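Local atomic coordinates of probable cell division protein WhiA (Thermotoga maritima, PDB entry 3HYI), a protein that probably takes part in cell division and chromosome segregation, as a DNA-binding protein that combines a degenerate homing-endonuclease domain with a helix-turn-helix domain. Residues S10-E15 with Q188-E193; E15-V20 with L118-G123; R25-S30 with F111-R116; L33-A38 with R60-L65; G122-N127 with H133-L138. All blocks are in the same frame, centred on the assembly; numbering follows the deposited sequence.

Contact 1 of 5, residues S10-E15 with Q188-E193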
# COMPACT_ATOMS: atom_id res chain seq x y z
N SER A 10 6.86 10.32 5.15
CA SER A 10 7.57 9.81 6.31
C SER A 10 7.97 10.92 7.28
O SER A 10 7.77 10.79 8.49
CB SER A 10 8.83 9.06 5.86
OG SER A 10 9.33 8.23 6.88
N GLU A 11 8.55 11.99 6.76
CA GLU A 11 8.96 13.13 7.59
C GLU A 11 7.75 13.83 8.21
O GLU A 11 7.84 14.33 9.33
CB GLU A 11 9.79 14.13 6.77
CG GLU A 11 10.39 15.30 7.57
CD GLU A 11 11.43 14.89 8.61
OE1 GLU A 11 11.83 13.71 8.66
OE2 GLU A 11 11.87 15.77 9.39
N GLU A 12 6.62 13.84 7.50
CA GLU A 12 5.38 14.39 8.04
C GLU A 12 4.89 13.62 9.27
O GLU A 12 4.39 14.22 10.23
CB GLU A 12 4.28 14.42 6.97
CG GLU A 12 4.44 15.54 5.96
CD GLU A 12 3.31 15.57 4.96
OE1 GLU A 12 2.62 16.60 4.87
OE2 GLU A 12 3.09 14.55 4.26
N ILE A 13 5.02 12.30 9.23
CA ILE A 13 4.75 11.45 10.39
C ILE A 13 5.70 11.79 11.53
O ILE A 13 5.28 11.94 12.67
CB ILE A 13 4.88 9.95 10.04
CG1 ILE A 13 3.74 9.52 9.12
CG2 ILE A 13 4.87 9.09 11.30
CD1 ILE A 13 4.13 8.39 8.21
N LYS A 14 6.99 11.91 11.22
CA LYS A 14 8.01 12.19 12.23
C LYS A 14 7.85 13.57 12.89
O LYS A 14 8.21 13.74 14.05
CB LYS A 14 9.41 12.01 11.64
CG LYS A 14 9.74 10.56 11.35
CD LYS A 14 11.13 10.37 10.81
CE LYS A 14 11.38 8.90 10.51
NZ LYS A 14 12.81 8.60 10.25
N GLU A 15 7.32 14.54 12.14
CA GLU A 15 7.03 15.86 12.70
C GLU A 15 5.98 15.82 13.81
O GLU A 15 6.04 16.61 14.75
CB GLU A 15 6.57 16.82 11.60
CG GLU A 15 7.69 17.31 10.70
CD GLU A 15 7.19 18.12 9.52
OE1 GLU A 15 6.03 17.92 9.10
OE2 GLU A 15 7.97 18.94 9.00
N GLN A 188 -1.17 10.99 15.53
CA GLN A 188 -2.59 11.30 15.72
C GLN A 188 -3.28 11.77 14.44
O GLN A 188 -4.15 11.07 13.91
CB GLN A 188 -2.78 12.32 16.84
CG GLN A 188 -2.70 11.72 18.25
CD GLN A 188 -3.87 10.81 18.56
OE1 GLN A 188 -5.03 11.22 18.48
NE2 GLN A 188 -3.58 9.56 18.92
N ARG A 189 -2.90 12.94 13.93
CA ARG A 189 -3.57 13.53 12.77
C ARG A 189 -3.49 12.63 11.54
O ARG A 189 -4.48 12.47 10.82
CB ARG A 189 -2.98 14.89 12.41
CG ARG A 189 -3.09 15.94 13.51
N LYS A 190 -2.32 12.04 11.32
CA LYS A 190 -2.08 11.27 10.11
C LYS A 190 -2.77 9.91 10.07
O LYS A 190 -2.88 9.32 9.00
CB LYS A 190 -0.57 11.11 9.84
CG LYS A 190 0.00 12.28 9.04
CD LYS A 190 0.81 11.80 7.84
CE LYS A 190 0.71 12.77 6.66
NZ LYS A 190 0.69 14.21 7.08
N LEU A 191 -3.25 9.43 11.21
CA LEU A 191 -4.01 8.18 11.25
C LEU A 191 -5.33 8.32 10.47
O LEU A 191 -5.80 7.35 9.88
CB LEU A 191 -4.31 7.75 12.69
CG LEU A 191 -3.13 7.61 13.66
CD1 LEU A 191 -3.66 7.49 15.09
CD2 LEU A 191 -2.26 6.42 13.29
N GLU A 192 -5.90 9.52 10.49
CA GLU A 192 -7.15 9.81 9.77
C GLU A 192 -6.94 9.83 8.26
O GLU A 192 -7.77 9.34 7.50
CB GLU A 192 -7.73 11.14 10.24
N GLU A 193 -5.82 10.41 7.83
CA GLU A 193 -5.48 10.50 6.41
C GLU A 193 -5.23 9.12 5.81
O GLU A 193 -5.64 8.83 4.69
CB GLU A 193 -4.23 11.37 6.22
CG GLU A 193 -4.40 12.81 6.67
CD GLU A 193 -3.09 13.57 6.73
OE1 GLU A 193 -2.23 13.33 5.85
OE2 GLU A 193 -2.92 14.41 7.64
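Lys190 NZ is held from two sides by carboxylates: across the contact by Glu12, whose OE2 lies 3.7 Å from it in a long salt bridge, and on its own helix by Glu193, with OE1 at 3.3 Å from the same NZ. The three form a salt-bridge network joining helix 9-16 to helix 189-201. Lys190 does not reach straight out. Its chain bends at each of the last three torsions (chi2 -129°) and crosses both Glu12 and Ile13 at about a right angle. NZ therefore comes against the stem of Glu12 as well as its charge, 3.6 Å from Glu12 CB. Lower down, Lys190 CD touches the buried Ile13 CG1 at 3.9 Å, and Leu182 of helix 175-184 packs on that isoleucine too. Replacing Glu12 by an alanine is likely to leave the ammonium with Glu193 but without its mate across the contact, and freer to swing. The backbone N of Lys190 is hydrogen-bonded to Glu16 OE2, so its backbone and its side chain both meet glutamates of helix 9-16. With no hydrogen bond between Glu12 and Lys190, their attraction is diffuse, and the positive charge probably also tempers the repulsion between Glu12 and Glu193.

Contact 2 of 5, residues E15-V20 with L118-G123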
# COMPACT_ATOMS: atom_id res chain seq x y z
N GLU A 15 7.32 14.54 12.14
CA GLU A 15 7.03 15.86 12.70
C GLU A 15 5.98 15.82 13.81
O GLU A 15 6.04 16.61 14.75
CB GLU A 15 6.57 16.82 11.60
CG GLU A 15 7.69 17.31 10.70
CD GLU A 15 7.19 18.12 9.52
OE1 GLU A 15 6.03 17.92 9.10
OE2 GLU A 15 7.97 18.94 9.00
N GLU A 16 5.01 14.92 13.70
CA GLU A 16 3.99 14.73 14.74
C GLU A 16 4.58 14.24 16.07
O GLU A 16 3.99 14.44 17.13
CB GLU A 16 2.91 13.74 14.29
CG GLU A 16 1.91 14.30 13.29
CD GLU A 16 0.62 13.48 13.21
OE1 GLU A 16 0.10 13.07 14.27
OE2 GLU A 16 0.12 13.27 12.09
N LEU A 17 5.75 13.60 16.00
CA LEU A 17 6.36 12.97 17.17
C LEU A 17 7.34 13.87 17.93
O LEU A 17 7.77 13.51 19.03
CB LEU A 17 7.07 11.69 16.74
CG LEU A 17 6.19 10.65 16.04
CD1 LEU A 17 7.02 9.45 15.61
CD2 LEU A 17 5.03 10.22 16.93
N VAL A 18 7.68 15.03 17.37
CA VAL A 18 8.71 15.90 17.96
C VAL A 18 8.34 16.40 19.36
O VAL A 18 9.23 16.57 20.20
CB VAL A 18 9.02 17.11 17.02
CG1 VAL A 18 9.95 18.10 17.70
CG2 VAL A 18 9.63 16.62 15.72
N ASN A 19 7.05 16.63 19.61
CA ASN A 19 6.58 17.16 20.90
C ASN A 19 5.64 16.22 21.67
O ASN A 19 4.93 16.66 22.57
CB ASN A 19 5.88 18.50 20.68
CG ASN A 19 6.84 19.58 20.21
OD1 ASN A 19 7.81 19.90 20.90
ND2 ASN A 19 6.58 20.14 19.03
N VAL A 20 5.67 14.93 21.34
CA VAL A 20 4.96 13.91 22.12
C VAL A 20 5.45 13.97 23.58
O VAL A 20 6.63 14.22 23.82
CB VAL A 20 5.18 12.49 21.53
CG1 VAL A 20 4.81 11.40 22.53
CG2 VAL A 20 4.38 12.33 20.24
N LEU A 118 13.69 4.33 17.86
CA LEU A 118 14.13 3.51 16.72
C LEU A 118 13.59 4.02 15.39
O LEU A 118 14.32 4.09 14.40
CB LEU A 118 13.69 2.05 16.91
CG LEU A 118 14.48 1.16 17.88
CD1 LEU A 118 13.88 -0.24 17.90
CD2 LEU A 118 15.96 1.11 17.50
N PHE A 119 12.31 4.37 15.38
CA PHE A 119 11.62 4.81 14.18
C PHE A 119 12.06 6.20 13.72
O PHE A 119 12.31 6.41 12.54
CB PHE A 119 10.11 4.80 14.41
CG PHE A 119 9.32 5.29 13.23
CD1 PHE A 119 8.82 6.58 13.20
CD2 PHE A 119 9.09 4.45 12.15
CE1 PHE A 119 8.09 7.03 12.12
CE2 PHE A 119 8.36 4.90 11.05
CZ PHE A 119 7.86 6.19 11.04
N LEU A 120 12.11 7.14 14.66
CA LEU A 120 12.53 8.50 14.35
C LEU A 120 13.93 8.53 13.75
O LEU A 120 14.16 9.15 12.72
CB LEU A 120 12.48 9.39 15.60
CG LEU A 120 11.12 9.99 15.96
CD1 LEU A 120 11.17 10.57 17.36
CD2 LEU A 120 10.69 11.06 14.95
N SER A 121 14.86 7.83 14.40
CA SER A 121 16.28 7.89 14.03
C SER A 121 16.60 7.09 12.77
O SER A 121 17.21 7.61 11.84
CB SER A 121 17.16 7.42 15.20
OG SER A 121 16.87 6.08 15.57
N GLY A 122 16.20 5.82 12.74
CA GLY A 122 16.57 4.92 11.65
C GLY A 122 15.42 4.29 10.87
O GLY A 122 15.65 3.48 9.98
N GLY A 123 14.19 4.68 11.20
CA GLY A 123 13.01 4.10 10.55
C GLY A 123 12.46 4.98 9.44
O GLY A 123 12.86 6.12 9.28
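Leu17 and Leu120 supply most of the apolar contact, with Phe119 adding a smaller share. The CD1 methyl of Leu17 does nearly all the touching, 4.1 Å from Leu120 CD2 and 4.2 Å from Phe119 CD1, so that one methyl sits against both neighbours on helix 108-122. Leu120 CD2 also approaches the root of the other leucine, 4.1 Å from Leu17 CB. Phe119 has its CG anti to the backbone N (chi1 178°), which lays the ring beside the helix where Leu17 CD1 reaches it obliquely. Ile185 and Val187 close over Leu17 from the loop after helix 175-184.

No hydrogen bond links the two segments directly; a polar tie comes from Lys14, one residue before 15-20. Its NZ bonds to the carbonyls of Leu120, in the last turn of helix 108-122, and of Gly123 just after it, and its charge makes a cation-pi contact with Phe119. The backbone of 15-20 leaves helix 9-16 through a type I turn from Leu17 to Val20, closed by a weak bond, Val20 N to Leu17 O, of 3.4 Å.

Helix 108-122 running straight into strand 123-125 is the pattern of a LAGLIDADG motif. Active homing endonucleases usually carry a metal-binding acidic residue near this helix end, whereas here the chain reads Leu120-Ser121-Gly122-Gly123, consistent with a degenerate domain.

Contact 3 of 5, residues R25-S30 with F111-R116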
# COMPACT_ATOMS: atom_id res chain seq x y z
N ARG A 25 11.39 9.82 33.26
CA ARG A 25 12.82 9.76 32.99
C ARG A 25 13.22 8.44 32.32
O ARG A 25 14.10 8.40 31.46
CB ARG A 25 13.57 9.93 34.30
CG ARG A 25 15.04 10.01 34.13
CD ARG A 25 15.73 10.13 35.46
NE ARG A 25 17.13 9.75 35.27
CZ ARG A 25 18.10 10.58 34.89
NH1 ARG A 25 17.86 11.88 34.68
NH2 ARG A 25 19.33 10.11 34.73
N GLU A 26 12.57 7.36 32.75
CA GLU A 26 12.84 6.01 32.26
C GLU A 26 12.44 5.86 30.80
O GLU A 26 13.16 5.27 30.00
CB GLU A 26 12.09 4.99 33.11
CG GLU A 26 12.64 4.82 34.53
CD GLU A 26 12.39 6.01 35.45
OE1 GLU A 26 11.32 6.65 35.35
OE2 GLU A 26 13.27 6.29 36.29
N GLU A 27 11.27 6.41 30.46
CA GLU A 27 10.77 6.40 29.09
C GLU A 27 11.59 7.32 28.19
O GLU A 27 11.79 7.03 27.01
CB GLU A 27 9.30 6.82 29.06
CG GLU A 27 8.36 5.75 29.60
CD GLU A 27 7.02 6.32 30.00
OE1 GLU A 27 6.17 6.52 29.10
OE2 GLU A 27 6.81 6.57 31.20
N VAL A 28 12.08 8.43 28.75
CA VAL A 28 12.96 9.35 28.02
C VAL A 28 14.29 8.68 27.69
O VAL A 28 14.78 8.80 26.56
CB VAL A 28 13.20 10.65 28.84
CG1 VAL A 28 14.31 11.49 28.22
CG2 VAL A 28 11.91 11.45 28.96
N ILE A 29 14.88 7.99 28.66
CA ILE A 29 16.13 7.26 28.45
C ILE A 29 15.91 6.06 27.53
O ILE A 29 16.79 5.74 26.72
CB ILE A 29 16.75 6.80 29.79
CG1 ILE A 29 17.32 8.01 30.56
CG2 ILE A 29 17.86 5.79 29.56
CD1 ILE A 29 17.63 7.71 32.01
N SER A 30 14.75 5.43 27.63
CA SER A 30 14.40 4.32 26.75
C SER A 30 14.31 4.78 25.30
O SER A 30 14.81 4.11 24.40
CB SER A 30 13.07 3.67 27.19
OG SER A 30 12.78 2.52 26.41
N PHE A 111 8.93 0.11 26.14
CA PHE A 111 9.07 -0.42 24.79
C PHE A 111 8.52 0.54 23.72
O PHE A 111 9.11 0.67 22.65
CB PHE A 111 8.39 -1.78 24.67
CG PHE A 111 8.48 -2.39 23.31
CD1 PHE A 111 9.72 -2.75 22.79
CD2 PHE A 111 7.34 -2.59 22.54
CE1 PHE A 111 9.82 -3.31 21.52
CE2 PHE A 111 7.43 -3.15 21.28
CZ PHE A 111 8.67 -3.51 20.77
N VAL A 112 7.40 1.19 24.01
CA VAL A 112 6.81 2.15 23.07
C VAL A 112 7.74 3.34 22.83
O VAL A 112 7.87 3.81 21.70
CB VAL A 112 5.44 2.64 23.56
CG1 VAL A 112 4.98 3.85 22.76
CG2 VAL A 112 4.42 1.52 23.44
N SER A 113 8.38 3.81 23.89
CA SER A 113 9.34 4.90 23.79
C SER A 113 10.59 4.49 23.02
O SER A 113 11.11 5.27 22.22
CB SER A 113 9.72 5.39 25.19
OG SER A 113 8.61 5.98 25.84
N PHE A 114 11.06 3.27 23.26
CA PHE A 114 12.18 2.68 22.51
C PHE A 114 11.84 2.59 21.03
O PHE A 114 12.67 2.93 20.18
CB PHE A 114 12.51 1.30 23.08
CG PHE A 114 13.69 0.63 22.42
CD1 PHE A 114 14.98 1.12 22.59
CD2 PHE A 114 13.51 -0.52 21.67
CE1 PHE A 114 16.07 0.49 22.00
CE2 PHE A 114 14.60 -1.16 21.07
CZ PHE A 114 15.88 -0.65 21.24
N LEU A 115 10.63 2.12 20.72
CA LEU A 115 10.16 2.05 19.33
C LEU A 115 10.12 3.41 18.66
O LEU A 115 10.51 3.54 17.49
CB LEU A 115 8.75 1.44 19.27
CG LEU A 115 8.63 -0.09 19.33
CD1 LEU A 115 7.16 -0.46 19.28
CD2 LEU A 115 9.40 -0.75 18.19
N ARG A 116 9.65 4.42 19.38
CA ARG A 116 9.60 5.79 18.86
C ARG A 116 11.00 6.28 18.50
O ARG A 116 11.20 6.88 17.45
CB ARG A 116 8.94 6.73 19.87
CG ARG A 116 8.77 8.16 19.37
CD ARG A 116 7.73 8.93 20.17
NE ARG A 116 8.02 8.93 21.60
CZ ARG A 116 7.34 8.27 22.53
NH1 ARG A 116 6.26 7.55 22.24
NH2 ARG A 116 7.74 8.35 23.79
O HOH W 1 10.29 9.38 25.70
O HOH W 2 6.16 5.29 26.76
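Ser113 presses its CB against the backbone of Glu27, 3.2 Å from Glu27 O, while its hydroxyl lies alongside the glutamate's stem, OG to Glu27 CB 3.4 Å. That OG sits beside its own backbone N (chi1 -66°), and there it donates a hydrogen bond of 2.7 Å to a water, which in turn donates to Glu27 OE1 at 2.6 Å, bridging the extended glutamate to the serine; the other carboxylate oxygen, OE2, is bonded to Ser24. As in other LAGLIDADG proteins, the two helices pair at the interface of the two halves of the domain, 25-30 and 111-116 running roughly parallel at -34° with their axes only 7.9 Å apart, and the small Ser30 and Ser113 facing one another are consistent with so close an approach. Ser30 takes a different rotamer from Ser113: its OG stands anti to the backbone N (chi1 -175°), reaching across to Leu110 O, which it hydrogen-bonds, and to Phe114 CB at 3.6 Å. Phe114 swings its ring out beside the neighbouring helix, so that Ser30 O lies at the ring edge, in plane, 3.5 Å from CD1. Phe105 meets the same ring edge-to-face. A second water weakly joins Glu27 O to Arg116 NH2, arriving in the guanidinium plane, while Arg116 NE is salt-bridged to Glu31.

Contact 4 of 5, residues L33-A38 with R60-L65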
# COMPACT_ATOMS: atom_id res chain seq x y z
N LEU A 33 17.80 5.52 24.08
CA LEU A 33 18.45 4.25 23.76
C LEU A 33 18.07 3.78 22.36
O LEU A 33 18.91 3.23 21.64
CB LEU A 33 18.08 3.17 24.79
CG LEU A 33 18.86 1.85 24.69
CD1 LEU A 33 20.31 2.05 25.09
CD2 LEU A 33 18.20 0.77 25.53
N GLY A 34 16.82 4.02 21.97
CA GLY A 34 16.36 3.77 20.61
C GLY A 34 17.17 4.54 19.58
O GLY A 34 17.59 3.98 18.57
N PHE A 35 17.37 5.83 19.84
CA PHE A 35 18.26 6.67 19.02
C PHE A 35 19.68 6.12 19.01
O PHE A 35 20.31 6.01 17.95
CB PHE A 35 18.29 8.11 19.56
CG PHE A 35 17.19 8.99 19.03
CD1 PHE A 35 17.40 9.79 17.91
CD2 PHE A 35 15.96 9.06 19.67
CE1 PHE A 35 16.39 10.63 17.43
CE2 PHE A 35 14.95 9.90 19.20
CZ PHE A 35 15.17 10.68 18.07
N ILE A 36 20.19 5.78 20.20
CA ILE A 36 21.55 5.26 20.35
C ILE A 36 21.74 3.93 19.61
O ILE A 36 22.71 3.78 18.86
CB ILE A 36 21.92 5.05 21.84
CG1 ILE A 36 22.04 6.40 22.56
CG2 ILE A 36 23.24 4.29 21.97
CD1 ILE A 36 22.30 6.27 24.05
N LYS A 37 20.83 2.99 19.82
CA LYS A 37 20.92 1.68 19.17
C LYS A 37 20.83 1.77 17.64
O LYS A 37 21.56 1.08 16.93
CB LYS A 37 19.82 0.74 19.69
CG LYS A 37 19.99 0.27 21.13
CD LYS A 37 21.32 -0.43 21.36
CE LYS A 37 21.29 -1.28 22.62
NZ LYS A 37 22.66 -1.70 23.05
N ALA A 38 19.95 2.64 17.15
CA ALA A 38 19.73 2.78 15.71
C ALA A 38 20.82 3.60 15.01
O ALA A 38 21.35 3.18 13.98
CB ALA A 38 18.36 3.39 15.44
N ARG A 60 15.42 17.21 16.16
CA ARG A 60 14.72 18.05 17.13
C ARG A 60 14.22 17.26 18.34
O ARG A 60 14.24 17.76 19.46
CB ARG A 60 13.55 18.77 16.47
CG ARG A 60 13.98 19.85 15.51
CD ARG A 60 12.83 20.79 15.21
NE ARG A 60 13.31 21.99 14.53
CZ ARG A 60 13.43 22.13 13.21
NH1 ARG A 60 13.10 21.15 12.38
NH2 ARG A 60 13.89 23.28 12.72
N ARG A 61 13.75 16.04 18.10
CA ARG A 61 13.33 15.15 19.18
C ARG A 61 14.51 14.80 20.08
O ARG A 61 14.38 14.80 21.30
CB ARG A 61 12.69 13.87 18.63
CG ARG A 61 12.11 12.96 19.70
CD ARG A 61 10.94 13.61 20.41
NE ARG A 61 10.33 12.73 21.40
CZ ARG A 61 9.40 13.10 22.26
NH1 ARG A 61 8.95 14.35 22.28
NH2 ARG A 61 8.91 12.22 23.13
N LEU A 62 15.65 14.48 19.46
CA LEU A 62 16.86 14.16 20.21
C LEU A 62 17.28 15.32 21.10
O LEU A 62 17.69 15.10 22.24
CB LEU A 62 18.00 13.80 19.25
CG LEU A 62 19.33 13.37 19.87
CD1 LEU A 62 19.16 12.11 20.71
CD2 LEU A 62 20.40 13.16 18.80
N LEU A 63 17.18 16.54 20.58
CA LEU A 63 17.52 17.72 21.36
C LEU A 63 16.55 17.91 22.53
O LEU A 63 16.97 18.29 23.62
CB LEU A 63 17.53 18.98 20.48
CG LEU A 63 18.65 19.10 19.44
CD1 LEU A 63 18.57 20.46 18.74
CD2 LEU A 63 20.03 18.89 20.05
N ASN A 64 15.27 17.64 22.29
CA ASN A 64 14.27 17.74 23.36
C ASN A 64 14.47 16.70 24.47
O ASN A 64 14.21 16.98 25.64
CB ASN A 64 12.86 17.63 22.79
CG ASN A 64 12.48 18.83 21.91
OD1 ASN A 64 13.14 19.86 21.92
ND2 ASN A 64 11.40 18.68 21.15
N LEU A 65 14.91 15.50 24.10
CA LEU A 65 15.22 14.45 25.08
C LEU A 65 16.41 14.84 25.95
O LEU A 65 16.37 14.68 27.17
CB LEU A 65 15.51 13.12 24.37
CG LEU A 65 14.36 12.13 24.14
CD1 LEU A 65 13.01 12.81 24.18
CD2 LEU A 65 14.55 11.41 22.82
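Helices 33-38 and 60-65 cross steeply, their directions 129° apart and their axes no nearer than 11.4 Å, a separation bridged by the Phe35 side chain. Both belong to the N-terminal LAGLIDADG-like half of the domain, in which helix 25-39, two strands, helix 56-68 and two further strands follow in order, the strands forming one antiparallel sheet and the helices packing together beside it. Phe35 has its CG beside the backbone N (chi1 -86°), and the ring is carried straight to helix 60-65, where three side chains within little more than one turn receive it. Leu62 covers one face: its CD1 stands 3.9 Å above the ring plane toward the rim, and its CB is 4.0 Å from Phe35 CE1. On the other side of the ring perimeter, CE2 meets Leu65 CD2 obliquely, at 3.9 Å. The far corner, CZ, lies 4.1 Å from Arg61 CB, so only the aliphatic root of that arginine is involved. Phe51 of strand 48-53 packs on both Phe35 and Leu62, linking the pair to the sheet. With Phe35 cut back to an alanine, Leu62 and Leu65 would probably lose their shared partner and a gap would open between the helices. Arg61 bends at chi2 (65°), which turns its guanidinium away from Phe35; NH1 then bonds to the carbonyls of Val18 and Val20, and NE pairs with Glu31. Leu65 lies against that guanidinium with its second methyl, CD1, 3.8 Å above the guanidinium plane and offset toward the rim.

Contact 5 of 5, residues G122-N127 with H133-L138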
# COMPACT_ATOMS: atom_id res chain seq x y z
N GLY A 122 16.20 5.82 12.74
CA GLY A 122 16.57 4.92 11.65
C GLY A 122 15.42 4.29 10.87
O GLY A 122 15.65 3.48 9.98
N GLY A 123 14.19 4.68 11.20
CA GLY A 123 13.01 4.10 10.55
C GLY A 123 12.46 4.98 9.44
O GLY A 123 12.86 6.12 9.28
N SER A 124 11.53 4.42 8.67
CA SER A 124 10.80 5.19 7.67
C SER A 124 9.50 4.51 7.30
O SER A 124 9.28 3.34 7.63
CB SER A 124 11.65 5.42 6.41
OG SER A 124 12.02 4.20 5.80
N MET A 125 8.64 5.25 6.62
CA MET A 125 7.35 4.74 6.19
C MET A 125 7.02 5.25 4.80
O MET A 125 7.21 6.43 4.48
CB MET A 125 6.25 5.15 7.16
CG MET A 125 4.94 4.43 6.91
SD MET A 125 3.56 5.23 7.72
CE MET A 125 2.19 4.34 6.98
N THR A 126 6.50 4.35 3.98
CA THR A 126 6.11 4.66 2.63
C THR A 126 4.74 5.34 2.60
O THR A 126 3.90 5.11 3.48
CB THR A 126 6.05 3.39 1.78
OG1 THR A 126 7.38 3.02 1.38
CG2 THR A 126 5.21 3.63 0.55
N ASN A 127 4.54 6.19 1.60
CA ASN A 127 3.23 6.73 1.29
C ASN A 127 2.28 5.57 0.95
O ASN A 127 2.48 4.89 -0.06
CB ASN A 127 3.32 7.71 0.12
CG ASN A 127 2.08 8.59 -0.02
OD1 ASN A 127 0.96 8.16 0.26
ND2 ASN A 127 2.29 9.83 -0.45
N HIS A 133 4.31 -0.16 3.78
CA HIS A 133 5.66 -0.43 4.26
C HIS A 133 6.09 0.53 5.36
O HIS A 133 6.12 1.74 5.17
CB HIS A 133 6.66 -0.36 3.10
CG HIS A 133 8.01 -0.90 3.43
ND1 HIS A 133 8.23 -2.25 3.66
CD2 HIS A 133 9.21 -0.30 3.56
CE1 HIS A 133 9.51 -2.44 3.92
NE2 HIS A 133 10.13 -1.28 3.86
N LEU A 134 6.42 -0.04 6.52
CA LEU A 134 7.06 0.69 7.60
C LEU A 134 8.28 -0.12 8.00
O LEU A 134 8.17 -1.33 8.24
CB LEU A 134 6.11 0.87 8.78
CG LEU A 134 6.66 1.69 9.95
CD1 LEU A 134 5.55 2.46 10.65
CD2 LEU A 134 7.43 0.81 10.93
N GLU A 135 9.44 0.52 8.06
CA GLU A 135 10.69 -0.18 8.34
C GLU A 135 11.48 0.44 9.48
O GLU A 135 11.33 1.62 9.78
CB GLU A 135 11.57 -0.24 7.08
CG GLU A 135 11.97 1.12 6.53
CD GLU A 135 12.94 1.02 5.37
OE1 GLU A 135 12.72 0.18 4.48
OE2 GLU A 135 13.93 1.79 5.36
N ILE A 136 12.30 -0.39 10.12
CA ILE A 136 13.28 0.06 11.10
C ILE A 136 14.62 -0.58 10.78
O ILE A 136 14.75 -1.81 10.76
CB ILE A 136 12.85 -0.31 12.54
CG1 ILE A 136 11.71 0.59 13.00
CG2 ILE A 136 14.02 -0.19 13.50
CD1 ILE A 136 11.11 0.17 14.33
N ASN A 137 15.62 0.26 10.52
CA ASN A 137 16.97 -0.21 10.24
C ASN A 137 17.79 -0.31 11.52
O ASN A 137 17.73 0.58 12.37
CB ASN A 137 17.67 0.73 9.25
CG ASN A 137 17.16 0.57 7.84
OD1 ASN A 137 17.90 0.18 6.94
ND2 ASN A 137 15.88 0.88 7.63
N LEU A 138 18.54 -1.40 11.66
CA LEU A 138 19.34 -1.64 12.87
C LEU A 138 20.53 -2.54 12.57
O LEU A 138 20.40 -3.52 11.83
CB LEU A 138 18.46 -2.28 13.96
CG LEU A 138 18.90 -2.01 15.40
O HOH W 3 2.82 2.50 4.22
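Ser124 and Glu135 exchange backbone hydrogen bonds, Glu135 N to Ser124 O at 2.9 Å and Ser124 N to Glu135 O at 3.0 Å, making the hydrogen-bonded pair at the centre of an antiparallel beta hairpin, strand 123-125 with strand 134-138. The hairpin forms one side of the four-stranded sheet of the second LAGLIDADG-like half. Thr126 N to His133 O, also 2.9 Å, and Asn137 N to Gly122 O, longer, extend the pairing past both ends of strand 123-125.

On the face carrying Ser124, the Glu135 carboxylate collects several donors. His133 NE2, with the oxygen in its ring plane, donates to Glu135 OE1 at 3.0 Å, meeting that oxygen's anti lone pair, and Lys169 adds a salt bridge to the same oxygen. Asn137 ND2 comes to OE2 from above the carboxylate plane (64° out of it), and Ser124 OG gives OE2 a weak bond of 3.1 Å. Glu135 starts with CG between its backbone N and carbonyl carbon (chi1 60°), then runs extended; this places the carboxylate among these donors, which probably stabilise its negative charge.

Packing takes the opposite face. Met125 CG rests on Leu134 CB, 4.2 Å away, and helix 9-16 and helix 175-184 cover Met125. The third residue of this row, Gly123, faces Ile136 as a non-hydrogen-bonded pair with 4.1 Å between CA atoms; a CB on Gly123 would come within 2.9 Å of Glu135 O, a clash.

Overall arrangement
All five contacts lie in the degenerate homing-endonuclease part of the chain. Contacts 2, 3 and 4 cluster, 9 to 12 Å apart between centres, around the two LAGLIDADG helices: 3 and 4 share helix 25-39, 2 and 3 share helix 108-122. Contact 5 follows directly where helix 108-122 passes into strand 123-125, its centre 11 Å from contact 2. Contact 1 shares helix 9-16 with contact 2 and spans the longest stretch of sequence, bringing chain positions near the start and near residue 190 together. Contact 4 stays within the N-terminal LAGLIDADG-like half and contact 5 within the second, while contact 3 joins the halves and helix 9-16 packs against both.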